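Protein kinase (Staphylococcus aureus subsp. aureus Mu50, PDB 3PY9) is the extracellular part of a membrane Ser/Thr kinase, whose PASTA repeats probably bind muropeptides of the cell wall. Local coordinates at residues 48-53 against 64-69; 182-187 against 202-207. One frame throughout, in Å; residues are numbered along the deposited sequence.

Interaction 1 (48-53 against 64-69); sequences IKTTPN and VDVVIS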
loop_
_atom_site.group_PDB
_atom_site.type_symbol
_atom_site.label_atom_id
_atom_site.label_comp_id
_atom_site.label_asym_id
_atom_site.label_seq_id
_atom_site.Cartn_x
_atom_site.Cartn_y
_atom_site.Cartn_z
ATOM N N ILE A 48 -47.726 3.493 -10.331
ATOM C CA ILE A 48 -47.085 2.211 -10.624
ATOM C C ILE A 48 -48.111 1.195 -11.113
ATOM O O ILE A 48 -47.837 0.393 -12.005
ATOM C CB ILE A 48 -46.474 1.681 -9.297
ATOM C CG1 ILE A 48 -45.152 2.368 -8.985
ATOM C CG2 ILE A 48 -46.306 0.171 -9.269
ATOM C CD1 ILE A 48 -44.573 1.848 -7.682
ATOM N N LYS A 49 -49.305 1.249 -10.515
ATOM C CA LYS A 49 -50.301 0.183 -10.586
ATOM C C LYS A 49 -51.631 0.809 -10.208
ATOM O O LYS A 49 -51.656 1.765 -9.424
ATOM C CB LYS A 49 -49.952 -0.884 -9.540
ATOM C CG LYS A 49 -50.628 -2.257 -9.690
ATOM C CD LYS A 49 -49.823 -3.258 -10.568
ATOM C CE LYS A 49 -49.911 -2.953 -12.085
ATOM N NZ LYS A 49 -49.364 -4.040 -12.971
ATOM N N THR A 50 -52.737 0.278 -10.738
ATOM C CA THR A 50 -54.056 0.646 -10.216
ATOM C C THR A 50 -54.909 -0.582 -9.918
ATOM O O THR A 50 -54.661 -1.652 -10.446
ATOM C CB THR A 50 -54.845 1.644 -11.120
ATOM O OG1 THR A 50 -55.185 1.028 -12.368
ATOM C CG2 THR A 50 -54.055 2.959 -11.351
ATOM N N THR A 51 -55.879 -0.409 -9.028
ATOM C CA THR A 51 -56.921 -1.395 -8.798
ATOM C C THR A 51 -58.275 -0.705 -8.829
ATOM O O THR A 51 -58.534 0.162 -7.990
ATOM C CB THR A 51 -56.749 -2.144 -7.460
ATOM O OG1 THR A 51 -55.425 -2.683 -7.402
ATOM C CG2 THR A 51 -57.741 -3.291 -7.376
ATOM N N PRO A 52 -59.143 -1.091 -9.791
ATOM C CA PRO A 52 -58.913 -2.063 -10.881
ATOM C C PRO A 52 -57.778 -1.643 -11.824
ATOM O O PRO A 52 -57.441 -0.446 -11.886
ATOM C CB PRO A 52 -60.246 -2.040 -11.655
ATOM C CG PRO A 52 -61.226 -1.574 -10.683
ATOM C CD PRO A 52 -60.519 -0.568 -9.820
ATOM N N ASN A 53 -57.204 -2.614 -12.541
ATOM C CA ASN A 53 -56.231 -2.336 -13.617
ATOM C C ASN A 53 -56.866 -1.590 -14.784
ATOM O O ASN A 53 -58.086 -1.645 -14.965
ATOM C CB ASN A 53 -55.623 -3.627 -14.168
ATOM C CG ASN A 53 -54.945 -4.463 -13.111
ATOM O OD1 ASN A 53 -54.125 -3.977 -12.322
ATOM N ND2 ASN A 53 -55.255 -5.749 -13.114
ATOM N N VAL A 64 -60.892 4.100 -7.486
ATOM C CA VAL A 64 -59.769 3.379 -8.060
ATOM C C VAL A 64 -58.552 3.627 -7.196
ATOM O O VAL A 64 -58.045 4.750 -7.124
ATOM C CB VAL A 64 -59.475 3.762 -9.564
ATOM C CG1 VAL A 64 -58.242 2.993 -10.075
ATOM C CG2 VAL A 64 -60.675 3.460 -10.480
ATOM N N ASP A 65 -58.084 2.568 -6.546
ATOM C CA ASP A 65 -56.875 2.635 -5.720
ATOM C C ASP A 65 -55.640 2.812 -6.577
ATOM O O ASP A 65 -55.580 2.296 -7.682
ATOM C CB ASP A 65 -56.732 1.368 -4.867
ATOM C CG ASP A 65 -57.858 1.208 -3.876
ATOM O OD1 ASP A 65 -58.592 2.207 -3.607
ATOM O OD2 ASP A 65 -57.996 0.083 -3.353
ATOM N N VAL A 66 -54.648 3.531 -6.057
ATOM C CA VAL A 66 -53.402 3.761 -6.806
ATOM C C VAL A 66 -52.183 3.455 -5.960
ATOM O O VAL A 66 -52.180 3.699 -4.756
ATOM C CB VAL A 66 -53.310 5.209 -7.352
ATOM C CG1 VAL A 66 -54.505 5.510 -8.313
ATOM C CG2 VAL A 66 -53.268 6.220 -6.209
ATOM N N VAL A 67 -51.172 2.865 -6.591
ATOM C CA VAL A 67 -49.872 2.655 -5.961
ATOM C C VAL A 67 -48.900 3.611 -6.635
ATOM O O VAL A 67 -48.881 3.695 -7.856
ATOM C CB VAL A 67 -49.375 1.213 -6.128
ATOM C CG1 VAL A 67 -48.099 1.001 -5.335
ATOM C CG2 VAL A 67 -50.461 0.184 -5.692
ATOM N N ILE A 68 -48.115 4.322 -5.822
ATOM C CA ILE A 68 -47.161 5.363 -6.242
ATOM C C ILE A 68 -45.702 4.895 -6.054
ATOM O O ILE A 68 -45.388 4.193 -5.077
ATOM C CB ILE A 68 -47.363 6.661 -5.397
ATOM C CG1 ILE A 68 -48.833 7.078 -5.363
ATOM C CG2 ILE A 68 -46.532 7.826 -5.928
ATOM C CD1 ILE A 68 -49.471 7.266 -6.720
ATOM N N SER A 69 -44.821 5.271 -6.990
ATOM C CA SER A 69 -43.391 4.961 -6.868
ATOM C C SER A 69 -42.711 5.772 -5.774
ATOM O O SER A 69 -42.875 6.997 -5.703
ATOM C CB SER A 69 -42.639 5.165 -8.193
ATOM O OG SER A 69 -41.241 4.929 -8.006
#

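Interaction 2 (182-187 against 202-207); sequences DVISQS and VVSKGK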
loop_
_atom_site.group_PDB
_atom_site.type_symbol
_atom_site.label_atom_id
_atom_site.label_comp_id
_atom_site.label_asym_id
_atom_site.label_seq_id
_atom_site.Cartn_x
_atom_site.Cartn_y
_atom_site.Cartn_z
ATOM N N ASP A 182 32.838 -6.664 -10.391
ATOM C CA ASP A 182 32.057 -7.889 -10.447
ATOM C C ASP A 182 31.453 -8.196 -9.069
ATOM O O ASP A 182 31.984 -7.782 -8.036
ATOM C CB ASP A 182 32.889 -9.080 -10.958
ATOM C CG ASP A 182 33.041 -9.093 -12.468
ATOM O OD1 ASP A 182 32.802 -8.047 -13.119
ATOM O OD2 ASP A 182 33.406 -10.163 -13.013
ATOM N N VAL A 183 30.351 -8.946 -9.088
ATOM C CA VAL A 183 29.526 -9.195 -7.926
ATOM C C VAL A 183 30.069 -10.379 -7.132
ATOM O O VAL A 183 30.148 -11.511 -7.641
ATOM C CB VAL A 183 28.065 -9.492 -8.359
ATOM C CG1 VAL A 183 27.228 -9.975 -7.174
ATOM C CG2 VAL A 183 27.438 -8.276 -9.064
ATOM N N ILE A 184 30.432 -10.101 -5.881
ATOM C CA ILE A 184 30.768 -11.138 -4.915
ATOM C C ILE A 184 29.511 -11.917 -4.573
ATOM O O ILE A 184 29.496 -13.124 -4.673
ATOM C CB ILE A 184 31.353 -10.565 -3.580
ATOM C CG1 ILE A 184 32.374 -9.447 -3.824
ATOM C CG2 ILE A 184 31.929 -11.693 -2.706
ATOM C CD1 ILE A 184 33.568 -9.860 -4.609
ATOM N N SER A 185 28.457 -11.210 -4.170
ATOM C CA SER A 185 27.228 -11.856 -3.710
ATOM C C SER A 185 25.974 -11.036 -3.992
ATOM O O SER A 185 26.039 -9.807 -4.131
ATOM C CB SER A 185 27.314 -12.155 -2.215
ATOM O OG SER A 185 27.131 -10.967 -1.469
ATOM N N GLN A 186 24.837 -11.733 -4.047
ATOM C CA GLN A 186 23.541 -11.117 -4.386
ATOM C C GLN A 186 22.406 -11.746 -3.618
ATOM O O GLN A 186 22.303 -12.968 -3.526
ATOM C CB GLN A 186 23.240 -11.251 -5.879
ATOM C CG GLN A 186 21.974 -10.510 -6.369
ATOM C CD GLN A 186 21.691 -10.798 -7.840
ATOM O OE1 GLN A 186 22.627 -11.018 -8.627
ATOM N NE2 GLN A 186 20.398 -10.817 -8.221
ATOM N N SER A 187 21.532 -10.892 -3.103
ATOM C CA SER A 187 20.392 -11.322 -2.336
ATOM C C SER A 187 19.240 -10.339 -2.535
ATOM O O SER A 187 19.409 -9.146 -2.298
ATOM C CB SER A 187 20.783 -11.372 -0.857
ATOM O OG SER A 187 19.718 -11.868 -0.089
ATOM N N VAL A 202 27.062 -7.415 -2.959
ATOM C CA VAL A 202 28.423 -7.189 -2.488
ATOM C C VAL A 202 29.310 -7.246 -3.714
ATOM O O VAL A 202 29.296 -8.233 -4.462
ATOM C CB VAL A 202 28.849 -8.168 -1.377
ATOM C CG1 VAL A 202 30.314 -7.926 -0.972
ATOM C CG2 VAL A 202 27.905 -8.031 -0.166
ATOM N N VAL A 203 30.048 -6.152 -3.915
ATOM C CA VAL A 203 30.751 -5.863 -5.161
ATOM C C VAL A 203 32.266 -5.782 -4.929
ATOM O O VAL A 203 32.735 -5.316 -3.877
ATOM C CB VAL A 203 30.215 -4.558 -5.807
ATOM C CG1 VAL A 203 30.908 -4.264 -7.132
ATOM C CG2 VAL A 203 28.690 -4.650 -6.009
ATOM N N SER A 204 33.016 -6.268 -5.911
ATOM C CA SER A 204 34.464 -6.316 -5.819
ATOM C C SER A 204 35.101 -4.976 -6.189
ATOM O O SER A 204 34.824 -4.408 -7.255
ATOM C CB SER A 204 35.017 -7.446 -6.708
ATOM O OG SER A 204 36.428 -7.555 -6.596
ATOM N N LYS A 205 35.953 -4.485 -5.290
ATOM C CA LYS A 205 36.828 -3.349 -5.576
ATOM C C LYS A 205 38.301 -3.793 -5.721
ATOM O O LYS A 205 39.236 -3.049 -5.371
ATOM C CB LYS A 205 36.669 -2.258 -4.511
ATOM C CG LYS A 205 36.856 -2.731 -3.101
ATOM C CD LYS A 205 37.052 -1.557 -2.175
ATOM C CE LYS A 205 36.849 -1.958 -0.726
ATOM N NZ LYS A 205 37.222 -0.821 0.153
ATOM N N GLY A 206 38.488 -5.006 -6.254
ATOM C CA GLY A 206 39.819 -5.602 -6.433
ATOM C C GLY A 206 40.542 -6.045 -5.162
ATOM O O GLY A 206 39.951 -6.129 -4.082
ATOM N N LYS A 207 41.840 -6.317 -5.309
ATOM C CA LYS A 207 42.695 -6.800 -4.218
ATOM C C LYS A 207 43.196 -5.669 -3.307
ATOM O O LYS A 207 43.498 -4.577 -3.785
ATOM C CB LYS A 207 43.881 -7.591 -4.790
ATOM C CG LYS A 207 43.484 -8.746 -5.722
ATOM C CD LYS A 207 43.565 -8.335 -7.191
ATOM C CE LYS A 207 44.851 -8.819 -7.839
ATOM N NZ LYS A 207 44.708 -10.177 -8.455
#

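Interaction 1 (48-53 against 64-69)
Val-64 meets Thr-50, Thr-51 and Pro-52 at the end of an antiparallel strand pair in the first PASTA domain. Its CG1, anti to the backbone N (chi1 178°), lies 3.8 Å from Thr-50 CB, while Val-64 CG2 crosses to Pro-52 CD, 4.1 Å away. Pro-52 follows a cis peptide bond, and here strand 47-51 ends. The turn is pinned from within: Thr-50 OG1 sits between its backbone N and carbonyl carbon (chi1 66°), which brings it to a 2.7 Å hydrogen bond with Pro-52 O. Asp-65 pairs with Thr-51 through two backbone hydrogen bonds; the one from Asp-65 N to Thr-51 O is short but bent, 134° at the hydrogen, and Val-64 CA adds a C-H contact to that same oxygen. The carboxylate of Asp-65 turns to another strand, where its OD1 takes the backbone N of Lys-33. Val-66 faces Thr-50 in a non-hydrogen-bonded pair, Val-66 CG1 to Thr-50 CG2 at 4.0 Å. Val-67 pairs with Lys-49 on the other face, where its CG2 rests on Lys-49 CB and the bent lysine chain leads off toward solvent. Val-67 O receives Ile-48 N at 2.7 Å in a nearly straight bond. Past Ile-68, the Ile-48 side chain lies alongside the backbone at Ser-69, its CD1 3.4 Å from Ser-69 CA, a tight fit. Ser-69 OG bonds to Tyr-42 O and Gly-71 N, tying the strand end to neighbouring loops. The chemistry thus divides by face: Val-64 and Val-66 turn to Phe-24 of helix 17-26, with Thr-50 beside Val-12 and its buried hydroxyl satisfied by Pro-52 O, whereas Lys-49, Thr-51, Asp-65 and Val-67 make the more exposed, more polar face.

Interaction 2 (182-187 against 202-207)
Val-183 and Val-203 sit opposite each other as an antiparallel non-hydrogen-bonded pair, CA to CA 4.5 Å, and two residues on Ser-185 faces Val-202 as a hydrogen-bonded pair, so the register has slipped by one. The extra residue is Ile-184. Carbonyl O of Val-202 therefore faces two amides: Ser-185 N gives the better bond, 3.1 Å with 160° at the hydrogen, whereas the bond from Ile-184 N is weak and bent to 127°. Val-202 N returns a bond to Ser-185 O, and at the other end Ser-204 N donates to Asp-182 O at 2.8 Å.

The bulge directs the Ile-184 side chain toward the partner strand. Its CG1, anti to the carbonyl carbon (chi1 -43°), crosses the Val-202 carbonyl and packs 3.8 Å from Val-202 CG1; CD1 carries on to Ser-204 CB at 3.5 Å. Ser-185 OG lies against the isopropyl group of Val-202, equally near CB and CG2. On the other face Val-183 and Val-203 turn to Phe-154 of helix 154-162. Ser-204 OG bonds with Ile-178 O and also accepts Gly-206 N at 3.3 Å, an ST turn that bends the chain as it leaves the strand, while Lys-205, next along, makes a salt bridge to Asp-243 in the C-terminal domain.

Two residues facing one across antiparallel strands make a classic beta bulge, which here breaks strand 183-187 at the edge of the three-stranded sheet of the third PASTA domain, a sheet that packs against a single helix.

Overall arrangement
Starting at the N terminus, the chain passes helix 17-26 and strand 30-37 before interaction 1 closes a hairpin loop of ten residues between 48-53 and 64-69. It then runs through the second PASTA domain, where Asp-99, Asp-130 and Asn-132 hold a europium ion, and enters the third, where interaction 2 closes a loop of fourteen residues that includes strand 191-194. The two loops follow in series and neither nest nor cross. Each ties the outermost second strand of a 1-3-2 sheet to its central third strand. Their centres lie 85 Å apart, on opposite sides of the chain's centre, as expected of an elongated string of domains.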